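PDB 2NR4: conserved protein from Methanosarcina mazei, which is of unknown function but binds flavin mononucleotide, and probably belongs among the FMN-binding barrel proteins. Local coordinates for residues A[29-35]-A[45-51]; A[56-62]-A[132-138]; A[185-189]-A[204-208]. All coordinates share one frame; numbering follows the deposited sequence.

Contact 1 (A[29-35]-A[45-51]). With FMN (flavin mononucleotide), chain C.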
loop_
_atom_site.group_PDB
_atom_site.type_symbol
_atom_site.label_atom_id
_atom_site.label_comp_id
_atom_site.label_asym_id
_atom_site.label_seq_id
_atom_site.Cartn_x
_atom_site.Cartn_y
_atom_site.Cartn_z
ATOM N N GLY A 29 13.829 -1.734 0.075
ATOM C CA GLY A 29 13.305 -1.161 -1.184
ATOM C C GLY A 29 13.094 0.329 -0.990
ATOM O O GLY A 29 13.809 0.942 -0.188
ATOM N N ILE A 30 12.118 0.925 -1.681
ATOM C CA ILE A 30 11.946 2.391 -1.599
ATOM C C ILE A 30 10.624 2.598 -0.902
ATOM O O ILE A 30 9.566 2.217 -1.444
ATOM C CB ILE A 30 12.002 3.064 -2.978
ATOM C CG1 ILE A 30 13.373 2.817 -3.649
ATOM C CG2 ILE A 30 11.812 4.595 -2.833
ATOM C CD1 ILE A 30 13.441 3.391 -5.051
ATOM N N SER A 31 10.691 3.158 0.312
ATOM C CA SER A 31 9.516 3.367 1.165
ATOM C C SER A 31 9.018 4.784 0.845
ATOM O O SER A 31 9.763 5.741 0.995
ATOM C CB SER A 31 9.937 3.262 2.650
ATOM O OG SER A 31 10.395 1.937 3.003
ATOM N N GLU A 32 7.772 4.908 0.401
ATOM C CA GLU A 32 7.221 6.219 0.004
ATOM C C GLU A 32 6.610 6.871 1.226
ATOM O O GLU A 32 5.527 6.460 1.725
ATOM C CB GLU A 32 6.182 6.078 -1.118
ATOM C CG GLU A 32 6.683 5.249 -2.345
ATOM C CD GLU A 32 7.743 5.955 -3.184
ATOM O OE1 GLU A 32 8.056 7.164 -2.918
ATOM O OE2 GLU A 32 8.289 5.294 -4.122
ATOM N N ILE A 33 7.304 7.910 1.697
ATOM C CA ILE A 33 6.895 8.601 2.916
ATOM C C ILE A 33 6.716 10.095 2.624
ATOM O O ILE A 33 6.980 10.552 1.532
ATOM C CB ILE A 33 7.904 8.354 4.051
ATOM C CG1 ILE A 33 9.361 8.609 3.612
ATOM C CG2 ILE A 33 7.727 6.877 4.588
ATOM C CD1 ILE A 33 9.782 10.065 3.548
ATOM N N ILE A 34 6.269 10.853 3.608
ATOM C CA ILE A 34 6.330 12.301 3.424
ATOM C C ILE A 34 7.487 12.810 4.281
ATOM O O ILE A 34 7.535 12.579 5.475
ATOM C CB ILE A 34 5.004 12.925 3.833
ATOM C CG1 ILE A 34 3.925 12.451 2.826
ATOM C CG2 ILE A 34 5.146 14.485 3.909
ATOM C CD1 ILE A 34 2.548 12.683 3.298
ATOM N N ALA A 35 8.405 13.519 3.667
ATOM C CA ALA A 35 9.586 13.986 4.387
ATOM C C ALA A 35 9.287 15.364 4.949
ATOM O O ALA A 35 8.850 16.229 4.192
ATOM C CB ALA A 35 10.722 14.090 3.436
ATOM N N ALA A 45 7.086 17.091 1.894
ATOM C CA ALA A 45 7.019 16.678 0.470
ATOM C C ALA A 45 7.181 15.157 0.378
ATOM O O ALA A 45 7.959 14.604 1.129
ATOM C CB ALA A 45 8.150 17.344 -0.295
ATOM N N PRO A 46 6.447 14.491 -0.519
ATOM C CA PRO A 46 6.715 13.041 -0.721
ATOM C C PRO A 46 8.118 12.774 -1.213
ATOM O O PRO A 46 8.650 13.476 -2.089
ATOM C CB PRO A 46 5.673 12.617 -1.749
ATOM C CG PRO A 46 4.573 13.577 -1.523
ATOM C CD PRO A 46 5.277 14.913 -1.297
ATOM N N ILE A 47 8.739 11.767 -0.593
ATOM C CA ILE A 47 10.105 11.391 -0.910
ATOM C C ILE A 47 10.206 9.905 -0.694
ATOM O O ILE A 47 9.598 9.385 0.230
ATOM C CB ILE A 47 11.094 12.087 0.078
ATOM C CG1 ILE A 47 11.046 13.625 -0.089
ATOM C CG2 ILE A 47 12.500 11.590 -0.109
ATOM C CD1 ILE A 47 11.799 14.125 -1.319
ATOM N N GLY A 48 10.980 9.225 -1.532
ATOM C CA GLY A 48 11.217 7.777 -1.326
ATOM C C GLY A 48 12.519 7.613 -0.533
ATOM O O GLY A 48 13.551 8.162 -0.921
ATOM N N ILE A 49 12.476 6.963 0.608
ATOM C CA ILE A 49 13.718 6.603 1.316
ATOM C C ILE A 49 14.116 5.189 0.852
ATOM O O ILE A 49 13.256 4.259 0.889
ATOM C CB ILE A 49 13.488 6.658 2.817
ATOM C CG1 ILE A 49 13.285 8.148 3.245
ATOM C CG2 ILE A 49 14.649 5.980 3.602
ATOM C CD1 ILE A 49 12.953 8.322 4.634
ATOM N N VAL A 50 15.379 5.055 0.419
ATOM C CA VAL A 50 15.896 3.833 -0.201
ATOM C C VAL A 50 16.702 3.034 0.801
ATOM O O VAL A 50 17.611 3.589 1.465
ATOM C CB VAL A 50 16.765 4.130 -1.425
ATOM C CG1 VAL A 50 17.051 2.824 -2.245
ATOM C CG2 VAL A 50 16.170 5.266 -2.286
ATOM N N MET A 51 16.391 1.740 0.908
ATOM C CA MET A 51 17.164 0.882 1.785
ATOM C C MET A 51 17.578 -0.347 0.973
ATOM O O MET A 51 16.721 -1.093 0.493
ATOM C CB MET A 51 16.327 0.504 3.005
ATOM C CG MET A 51 16.971 -0.517 3.902
ATOM S SD MET A 51 17.932 0.385 5.129
ATOM C CE MET A 51 16.548 0.756 6.184
HETATM N N1 FMN C . 11.237 13.969 -5.081
HETATM C C2 FMN C . 12.555 13.721 -4.760
HETATM O O2 FMN C . 13.372 14.629 -4.893
HETATM N N3 FMN C . 12.948 12.470 -4.334
HETATM C C4 FMN C . 12.015 11.454 -4.201
HETATM O O4 FMN C . 12.300 10.412 -3.624
HETATM C C4A FMN C . 10.680 11.701 -4.512
HETATM N N5 FMN C . 9.729 10.699 -4.395
HETATM C C5A FMN C . 8.395 10.948 -4.687
HETATM C C6 FMN C . 7.446 9.927 -4.545
HETATM C C7 FMN C . 6.109 10.166 -4.831
HETATM C C7M FMN C . 5.137 9.024 -4.734
HETATM C C8 FMN C . 5.724 11.446 -5.286
HETATM C C8M FMN C . 4.297 11.808 -5.453
HETATM C C9 FMN C . 6.668 12.471 -5.437
HETATM C C9A FMN C . 8.015 12.219 -5.121
HETATM N N10 FMN C . 8.977 13.222 -5.254
HETATM C C10 FMN C . 10.299 12.967 -4.955
HETATM C "C1'" FMN C . 8.611 14.538 -5.871
HETATM C "C2'" FMN C . 8.379 15.546 -4.752
HETATM O "O2'" FMN C . 7.472 15.016 -3.823
HETATM C "C3'" FMN C . 7.756 16.784 -5.353
HETATM O "O3'" FMN C . 8.672 17.341 -6.279
HETATM C "C4'" FMN C . 7.353 17.784 -4.271
HETATM O "O4'" FMN C . 6.547 18.731 -4.926
HETATM C "C5'" FMN C . 8.567 18.462 -3.623
HETATM O "O5'" FMN C . 8.165 19.610 -2.904
HETATM P P FMN C . 9.140 20.517 -1.975
HETATM O O1P FMN C . 9.647 21.638 -2.899
HETATM O O2P FMN C . 10.349 19.659 -1.535
HETATM O O3P FMN C . 8.281 21.113 -0.858
HETATM O O HOH W 1 13.071 2.253 2.908
#
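Glu32 and Gly48 face each other across a β hairpin, and there Glu32 OE1 meets the edge of the flavin's benzene ring near its plane, 3.3 Å from FMN C6, while also touching Gly48 CA. Strand 45-51 supplies the cover for one face of the isoalloxazine. Pro46 CB stands over its dimethylbenzene end, close to FMN C8, while Ile47 CD1 rests on the pyrimidine ring, 3.5 Å from FMN C2. From above the flavin plane, on the side of Pro46 and Ile47, Gly48 N donates to FMN O4, almost straight at the hydrogen (2.7 Å, 174°), and Pro46 O accepts a hydrogen bond from FMN O2' at 2.6 Å. Ile47 reaches the flavin through the bend in its chain (chi2 -77°), although its CG1 still packs on Ala35 CB. Gly48 shows why such a strand can need a residue without a side chain, since a β-carbon would run into Ile30 CG2, already 3.6 Å from Gly48 CA.

The backbones pair antiparallel from Gly29 with Met51 to Ala35 with Ala45, each hydrogen-bonded pair making two N-H···O bonds. On the side of Ser31, Ile33, Ile47 and Ile49, Ile33 takes the crowded position, its CG1 between the backbone N and carbonyl carbon (chi1 50°). With chi2 also turned, this brings CD1 to within 3.4 Å of Ile47 O, while CG1 meets Ile49 CD1 at 3.7 Å. On the other side, Ile30 and Val50 lie alongside each other.

Around the hairpin, strand 57-61 continues the sheet beyond Val50, and strand 75-79 joins strand 29-37 at Ile34. Helix 84-92 packs on Pro46 through Phe87, Ser90 and Thr91, and the second subunit hydrogen-bonds to the backbone of Ile30 and Glu32.

Contact 2 (A[56-62]-A[132-138]). With FMN (flavin mononucleotide), chain C.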
loop_
_atom_site.group_PDB
_atom_site.type_symbol
_atom_site.label_atom_id
_atom_site.label_comp_id
_atom_site.label_asym_id
_atom_site.label_seq_id
_atom_site.Cartn_x
_atom_site.Cartn_y
_atom_site.Cartn_z
ATOM N N PRO A 56 20.012 3.742 5.092
ATOM C CA PRO A 56 19.048 4.274 4.125
ATOM C C PRO A 56 19.604 5.527 3.506
ATOM O O PRO A 56 20.513 6.164 4.107
ATOM C CB PRO A 56 17.824 4.622 4.948
ATOM C CG PRO A 56 18.180 4.464 6.368
ATOM C CD PRO A 56 19.517 3.788 6.476
ATOM N N PHE A 57 19.083 5.881 2.331
ATOM C CA PHE A 57 19.482 7.111 1.652
ATOM C C PHE A 57 18.346 7.730 0.840
ATOM O O PHE A 57 17.304 7.093 0.616
ATOM C CB PHE A 57 20.684 6.924 0.760
ATOM C CG PHE A 57 20.475 5.985 -0.410
ATOM C CD1 PHE A 57 20.216 6.493 -1.670
ATOM C CD2 PHE A 57 20.641 4.607 -0.247
ATOM C CE1 PHE A 57 20.046 5.629 -2.763
ATOM C CE2 PHE A 57 20.485 3.729 -1.336
ATOM C CZ PHE A 57 20.200 4.245 -2.579
ATOM N N VAL A 58 18.552 8.978 0.433
ATOM C CA VAL A 58 17.535 9.694 -0.346
ATOM C C VAL A 58 18.176 10.268 -1.578
ATOM O O VAL A 58 19.363 10.578 -1.578
ATOM C CB VAL A 58 16.775 10.857 0.441
ATOM C CG1 VAL A 58 15.867 10.328 1.472
ATOM C CG2 VAL A 58 17.758 11.894 1.052
ATOM N N ARG A 59 17.378 10.406 -2.644
ATOM C CA ARG A 59 17.855 11.049 -3.849
ATOM C C ARG A 59 16.876 12.179 -3.997
ATOM O O ARG A 59 15.683 11.940 -4.230
ATOM C CB ARG A 59 17.751 10.129 -5.084
ATOM C CG ARG A 59 18.547 8.843 -5.041
ATOM C CD ARG A 59 18.738 8.238 -6.476
ATOM N NE ARG A 59 19.486 6.962 -6.454
ATOM C CZ ARG A 59 20.782 6.820 -6.737
ATOM N NH1 ARG A 59 21.515 7.853 -7.120
ATOM N NH2 ARG A 59 21.352 5.617 -6.661
ATOM N N LEU A 60 17.346 13.396 -3.792
ATOM C CA LEU A 60 16.476 14.562 -3.900
ATOM C C LEU A 60 16.733 15.334 -5.206
ATOM O O LEU A 60 17.862 15.684 -5.528
ATOM C CB LEU A 60 16.682 15.484 -2.699
ATOM C CG LEU A 60 16.803 14.876 -1.310
ATOM C CD1 LEU A 60 17.341 15.903 -0.334
ATOM C CD2 LEU A 60 15.424 14.425 -0.852
ATOM N N PHE A 61 15.672 15.603 -5.956
ATOM C CA PHE A 61 15.736 16.454 -7.127
ATOM C C PHE A 61 16.208 17.857 -6.748
ATOM O O PHE A 61 15.708 18.468 -5.798
ATOM C CB PHE A 61 14.362 16.508 -7.811
ATOM C CG PHE A 61 13.988 15.225 -8.501
ATOM C CD1 PHE A 61 14.813 14.692 -9.498
ATOM C CD2 PHE A 61 12.822 14.554 -8.166
ATOM C CE1 PHE A 61 14.475 13.500 -10.151
ATOM C CE2 PHE A 61 12.480 13.363 -8.794
ATOM C CZ PHE A 61 13.309 12.827 -9.794
ATOM N N LYS A 62 17.215 18.353 -7.459
ATOM C CA LYS A 62 17.774 19.637 -7.111
ATOM C C LYS A 62 16.734 20.726 -7.371
ATOM O O LYS A 62 15.992 20.651 -8.349
ATOM C CB LYS A 62 19.046 19.917 -7.917
ATOM C CG LYS A 62 20.241 19.076 -7.538
ATOM C CD LYS A 62 21.528 19.557 -8.226
ATOM C CE LYS A 62 22.006 18.537 -9.259
ATOM N NZ LYS A 62 23.360 18.841 -9.824
ATOM N N GLN A 132 21.236 14.924 -11.772
ATOM C CA GLN A 132 20.559 16.160 -11.421
ATOM C C GLN A 132 19.905 16.010 -10.035
ATOM O O GLN A 132 18.817 16.557 -9.746
ATOM C CB GLN A 132 19.604 16.556 -12.552
ATOM C CG GLN A 132 20.244 16.287 -13.947
ATOM C CD GLN A 132 19.884 17.301 -15.027
ATOM O OE1 GLN A 132 18.847 17.980 -14.956
ATOM N NE2 GLN A 132 20.743 17.401 -16.048
ATOM N N SER A 133 20.618 15.275 -9.175
ATOM C CA SER A 133 20.128 14.904 -7.858
ATOM C C SER A 133 21.166 15.126 -6.777
ATOM O O SER A 133 22.373 15.151 -7.047
ATOM C CB SER A 133 19.731 13.429 -7.820
ATOM O OG SER A 133 18.385 13.271 -8.218
ATOM N N LEU A 134 20.677 15.324 -5.558
ATOM C CA LEU A 134 21.536 15.320 -4.402
ATOM C C LEU A 134 21.229 14.036 -3.652
ATOM O O LEU A 134 20.078 13.780 -3.281
ATOM C CB LEU A 134 21.234 16.514 -3.525
ATOM C CG LEU A 134 22.001 16.519 -2.203
ATOM C CD1 LEU A 134 23.476 16.974 -2.443
ATOM C CD2 LEU A 134 21.277 17.401 -1.193
ATOM N N VAL A 135 22.259 13.231 -3.433
ATOM C CA VAL A 135 22.112 11.996 -2.662
ATOM C C VAL A 135 22.699 12.255 -1.273
ATOM O O VAL A 135 23.727 12.948 -1.142
ATOM C CB VAL A 135 22.788 10.831 -3.356
ATOM C CG1 VAL A 135 22.593 9.538 -2.571
ATOM C CG2 VAL A 135 22.235 10.678 -4.777
ATOM N N ALA A 136 22.012 11.741 -0.268
ATOM C CA ALA A 136 22.459 11.765 1.135
ATOM C C ALA A 136 22.132 10.447 1.823
ATOM O O ALA A 136 21.036 9.905 1.649
ATOM C CB ALA A 136 21.786 12.915 1.887
ATOM N N ASP A 137 23.062 9.936 2.628
ATOM C CA ASP A 137 22.733 8.820 3.511
ATOM C C ASP A 137 22.083 9.369 4.770
ATOM O O ASP A 137 22.214 10.584 5.052
ATOM C CB ASP A 137 23.995 8.009 3.827
ATOM C CG ASP A 137 24.725 7.602 2.576
ATOM O OD1 ASP A 137 24.082 6.984 1.700
ATOM O OD2 ASP A 137 25.935 7.920 2.424
ATOM N N LEU A 138 21.390 8.508 5.517
ATOM C CA LEU A 138 20.587 8.900 6.652
ATOM C C LEU A 138 20.961 8.172 7.929
ATOM O O LEU A 138 20.966 6.933 7.975
ATOM C CB LEU A 138 19.106 8.646 6.383
ATOM C CG LEU A 138 18.510 9.387 5.164
ATOM C CD1 LEU A 138 17.065 8.979 5.005
ATOM C CD2 LEU A 138 18.603 10.920 5.298
HETATM N N1 FMN C . 11.237 13.969 -5.081
HETATM C C2 FMN C . 12.555 13.721 -4.760
HETATM O O2 FMN C . 13.372 14.629 -4.893
HETATM N N3 FMN C . 12.948 12.470 -4.334
HETATM C C4 FMN C . 12.015 11.454 -4.201
HETATM O O4 FMN C . 12.300 10.412 -3.624
HETATM C C4A FMN C . 10.680 11.701 -4.512
HETATM N N5 FMN C . 9.729 10.699 -4.395
HETATM C C5A FMN C . 8.395 10.948 -4.687
HETATM C C6 FMN C . 7.446 9.927 -4.545
HETATM C C7 FMN C . 6.109 10.166 -4.831
HETATM C C7M FMN C . 5.137 9.024 -4.734
HETATM C C8 FMN C . 5.724 11.446 -5.286
HETATM C C8M FMN C . 4.297 11.808 -5.453
HETATM C C9 FMN C . 6.668 12.471 -5.437
HETATM C C9A FMN C . 8.015 12.219 -5.121
HETATM N N10 FMN C . 8.977 13.222 -5.254
HETATM C C10 FMN C . 10.299 12.967 -4.955
HETATM C "C1'" FMN C . 8.611 14.538 -5.871
HETATM C "C2'" FMN C . 8.379 15.546 -4.752
HETATM O "O2'" FMN C . 7.472 15.016 -3.823
HETATM C "C3'" FMN C . 7.756 16.784 -5.353
HETATM O "O3'" FMN C . 8.672 17.341 -6.279
HETATM C "C4'" FMN C . 7.353 17.784 -4.271
HETATM O "O4'" FMN C . 6.547 18.731 -4.926
HETATM C "C5'" FMN C . 8.567 18.462 -3.623
HETATM O "O5'" FMN C . 8.165 19.610 -2.904
HETATM P P FMN C . 9.140 20.517 -1.975
HETATM O O1P FMN C . 9.647 21.638 -2.899
HETATM O O2P FMN C . 10.349 19.659 -1.535
HETATM O O3P FMN C . 8.281 21.113 -0.858
#
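In the antiparallel β-barrel that carries the flavin, Arg59 and Val135 form a non-hydrogen-bonded pair between strands 57-61 and 133-138, which are neighbours in space though far apart in sequence. The example illustrates how one strand can serve two partners. Toward its neighbour, Leu60 N and Leu134 O are joined at 2.8 Å, nearly straight at 175°, and Leu134 N returns a bond to Leu60 O. On its other edge the same strand holds the pyrimidine of FMN: Arg59 O accepts from FMN N3 at 2.8 Å, and Phe61 N donates to FMN O2 at 2.7 Å. The Phe61 side chain approaches from the flavin face opposite the one met by Ile47, with FMN O2 oblique to its ring and 3.3 Å from CD2.

Val135 turns one methyl to each of two larger side chains. CG1, anti to the backbone N (chi1 -178°), meets Phe57 CD1 at 4.0 Å; CG2 runs alongside the extended Arg59 chain and touches NH1 at 3.7 Å. Arg59 NE in turn lies at the edge of the Phe57 ring, in its plane. With a glycine in place of Val135, both methyl contacts disappear, which would probably leave a gap beside the Phe57 ring and the Arg59 chain and let the guanidinium turn more freely.

On the opposite face, Val58 and Leu138 cross at about a right angle, CG1 of the former 4.0 Å from CD1 of the latter. Near the strand ends, Lys62 lays its aliphatic chain across the Gln132 backbone, and the Asp137 carboxylate is salt-bridged to Arg128.

Strand 118-130, which contributes Arg128, flanks strand 133-145, and strand 43-51 lies beyond strand 57-61. Helix 65-73 packs against the face of Leu60 and Leu134, with Val70 on Leu60, and Trp67 and Leu71 on Leu134.

Contact 3 (A[185-189]-A[204-208])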
loop_
_atom_site.group_PDB
_atom_site.type_symbol
_atom_site.label_atom_id
_atom_site.label_comp_id
_atom_site.label_asym_id
_atom_site.label_seq_id
_atom_site.Cartn_x
_atom_site.Cartn_y
_atom_site.Cartn_z
ATOM N N ILE A 185 -3.092 9.836 -15.985
ATOM C CA ILE A 185 -3.815 10.344 -14.819
ATOM C C ILE A 185 -5.292 9.965 -14.913
ATOM O O ILE A 185 -5.903 9.615 -13.918
ATOM C CB ILE A 185 -3.603 11.861 -14.622
ATOM C CG1 ILE A 185 -2.138 12.129 -14.314
ATOM C CG2 ILE A 185 -4.508 12.463 -13.519
ATOM C CD1 ILE A 185 -1.784 13.581 -14.409
ATOM N N ARG A 186 -5.853 9.999 -16.122
ATOM C CA ARG A 186 -7.263 9.618 -16.294
ATOM C C ARG A 186 -7.508 8.148 -15.974
ATOM O O ARG A 186 -8.525 7.810 -15.362
ATOM C CB ARG A 186 -7.771 9.942 -17.713
ATOM C CG ARG A 186 -7.331 11.272 -18.235
ATOM C CD ARG A 186 -7.834 12.433 -17.406
ATOM N NE ARG A 186 -7.378 13.730 -17.928
ATOM C CZ ARG A 186 -7.486 14.126 -19.201
ATOM N NH1 ARG A 186 -7.997 13.316 -20.125
ATOM N NH2 ARG A 186 -7.051 15.333 -19.558
ATOM N N HIS A 187 -6.585 7.279 -16.386
ATOM C CA HIS A 187 -6.642 5.856 -16.071
ATOM C C HIS A 187 -6.538 5.662 -14.566
ATOM O O HIS A 187 -7.296 4.890 -13.977
ATOM C CB HIS A 187 -5.537 5.072 -16.816
ATOM C CG HIS A 187 -5.233 3.716 -16.233
ATOM N ND1 HIS A 187 -6.036 2.614 -16.442
ATOM C CD2 HIS A 187 -4.208 3.286 -15.459
ATOM C CE1 HIS A 187 -5.533 1.573 -15.805
ATOM N NE2 HIS A 187 -4.420 1.955 -15.201
ATOM N N TYR A 188 -5.622 6.374 -13.913
ATOM C CA TYR A 188 -5.569 6.217 -12.453
ATOM C C TYR A 188 -6.800 6.799 -11.733
ATOM O O TYR A 188 -7.242 6.254 -10.727
ATOM C CB TYR A 188 -4.248 6.762 -11.895
ATOM C CG TYR A 188 -3.117 5.849 -12.253
ATOM C CD1 TYR A 188 -3.080 4.533 -11.773
ATOM C CD2 TYR A 188 -2.101 6.273 -13.083
ATOM C CE1 TYR A 188 -2.034 3.667 -12.113
ATOM C CE2 TYR A 188 -1.041 5.415 -13.433
ATOM C CZ TYR A 188 -1.025 4.129 -12.944
ATOM O OH TYR A 188 0.002 3.266 -13.281
ATOM N N GLU A 189 -7.352 7.886 -12.257
ATOM C CA GLU A 189 -8.600 8.421 -11.712
ATOM C C GLU A 189 -9.673 7.333 -11.758
ATOM O O GLU A 189 -10.447 7.185 -10.811
ATOM C CB GLU A 189 -9.102 9.655 -12.506
ATOM C CG GLU A 189 -10.230 10.408 -11.778
ATOM C CD GLU A 189 -11.598 9.738 -11.966
ATOM O OE1 GLU A 189 -11.744 8.942 -12.919
ATOM O OE2 GLU A 189 -12.537 10.004 -11.186
ATOM N N MET A 204 -7.872 12.590 -5.708
ATOM C CA MET A 204 -7.854 12.758 -7.153
ATOM C C MET A 204 -8.367 14.123 -7.559
ATOM O O MET A 204 -7.794 14.756 -8.438
ATOM C CB MET A 204 -8.681 11.671 -7.845
ATOM C CG MET A 204 -7.976 10.335 -7.965
ATOM S SD MET A 204 -6.313 10.355 -8.706
ATOM C CE MET A 204 -6.558 11.056 -10.236
ATOM N N LYS A 205 -9.431 14.591 -6.920
ATOM C CA LYS A 205 -9.966 15.929 -7.198
ATOM C C LYS A 205 -8.899 16.999 -6.947
ATOM O O LYS A 205 -8.755 17.951 -7.730
ATOM C CB LYS A 205 -11.199 16.195 -6.335
ATOM C CG LYS A 205 -12.419 16.783 -7.099
ATOM C CD LYS A 205 -13.672 16.842 -6.195
ATOM C CE LYS A 205 -14.964 16.443 -6.944
ATOM N NZ LYS A 205 -15.907 17.564 -7.331
ATOM N N LEU A 206 -8.120 16.832 -5.876
ATOM C CA LEU A 206 -7.032 17.760 -5.603
ATOM C C LEU A 206 -5.942 17.765 -6.663
ATOM O O LEU A 206 -5.347 18.828 -6.943
ATOM C CB LEU A 206 -6.446 17.547 -4.204
ATOM C CG LEU A 206 -7.352 17.823 -2.992
ATOM C CD1 LEU A 206 -6.516 17.616 -1.740
ATOM C CD2 LEU A 206 -7.939 19.253 -2.989
ATOM N N ILE A 207 -5.641 16.597 -7.235
ATOM C CA ILE A 207 -4.664 16.507 -8.337
ATOM C C ILE A 207 -5.120 17.312 -9.565
ATOM O O ILE A 207 -4.319 18.060 -10.163
ATOM C CB ILE A 207 -4.314 15.027 -8.737
ATOM C CG1 ILE A 207 -3.496 14.366 -7.619
ATOM C CG2 ILE A 207 -3.468 15.004 -9.986
ATOM C CD1 ILE A 207 -3.400 12.822 -7.655
ATOM N N TYR A 208 -6.394 17.130 -9.914
ATOM C CA TYR A 208 -7.048 17.834 -11.019
ATOM C C TYR A 208 -7.023 19.354 -10.824
ATOM O O TYR A 208 -6.540 20.081 -11.710
ATOM C CB TYR A 208 -8.470 17.299 -11.195
ATOM C CG TYR A 208 -8.528 16.046 -12.023
ATOM C CD1 TYR A 208 -7.888 14.880 -11.623
ATOM C CD2 TYR A 208 -9.241 16.017 -13.211
ATOM C CE1 TYR A 208 -7.946 13.728 -12.382
ATOM C CE2 TYR A 208 -9.307 14.854 -13.985
ATOM C CZ TYR A 208 -8.648 13.715 -13.565
ATOM O OH TYR A 208 -8.701 12.562 -14.339
#
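Apolar packing joins Ile185 to three residues of the facing helix. Its CG2 methyl sits 3.8 Å from Tyr208 CE1 and also meets Met204 CE and, more distantly, Ile207 CG2. Met204 is bent at chi2 and chi3 (-52° and -58°), which brings CE against the backbone of the other helix, 3.6 Å from Glu189 CA; the same methyl lies at the edge of the Tyr208 ring, in its plane.

These residues belong to an antiparallel helical hairpin, in which helices 179-195 and 198-210 follow one another after a short turn. Between 185-189 and 204-208, whose axes approach to 11.2 Å, side chains bridge the space and no hydrogen bond is made.

Arg186 and Glu189 meet the Tyr208 hydroxyl through their carbons. Tyr208 OH reaches past Ile185 to Arg186 CD at 3.2 Å and to Glu189 CB at 3.5 Å. The Glu189 carboxylate is turned steeply against the tyrosine ring, their planes 74° apart.

Deeper in the protein, Ile207 packs on helix 158-176 and on Val88 and Phe92 of helix 84-92. On another side of helix 179-195, Tyr188 packs on Tyr188 of the second subunit.

Overall arrangement
From the N terminus, contact 1 closes first: the chain turns back after strand 29-37, and nine residues separate its segments. Strand 57-61 then follows and opens contact 2, which spans 69 residues, including helices 65-73 and 84-92, before strand 133-145 returns to its side. Contact 3 closes a short helical loop near the C terminus. The three run in series, with no nesting or crossing. Contacts 1 and 2 meet where strands 43-51 and 57-61 adjoin in the barrel, and both touch FMN. Contact 3 stands apart among the C-terminal helices, its centre about 21 Å from that of contact 1 and 28 Å from that of contact 2.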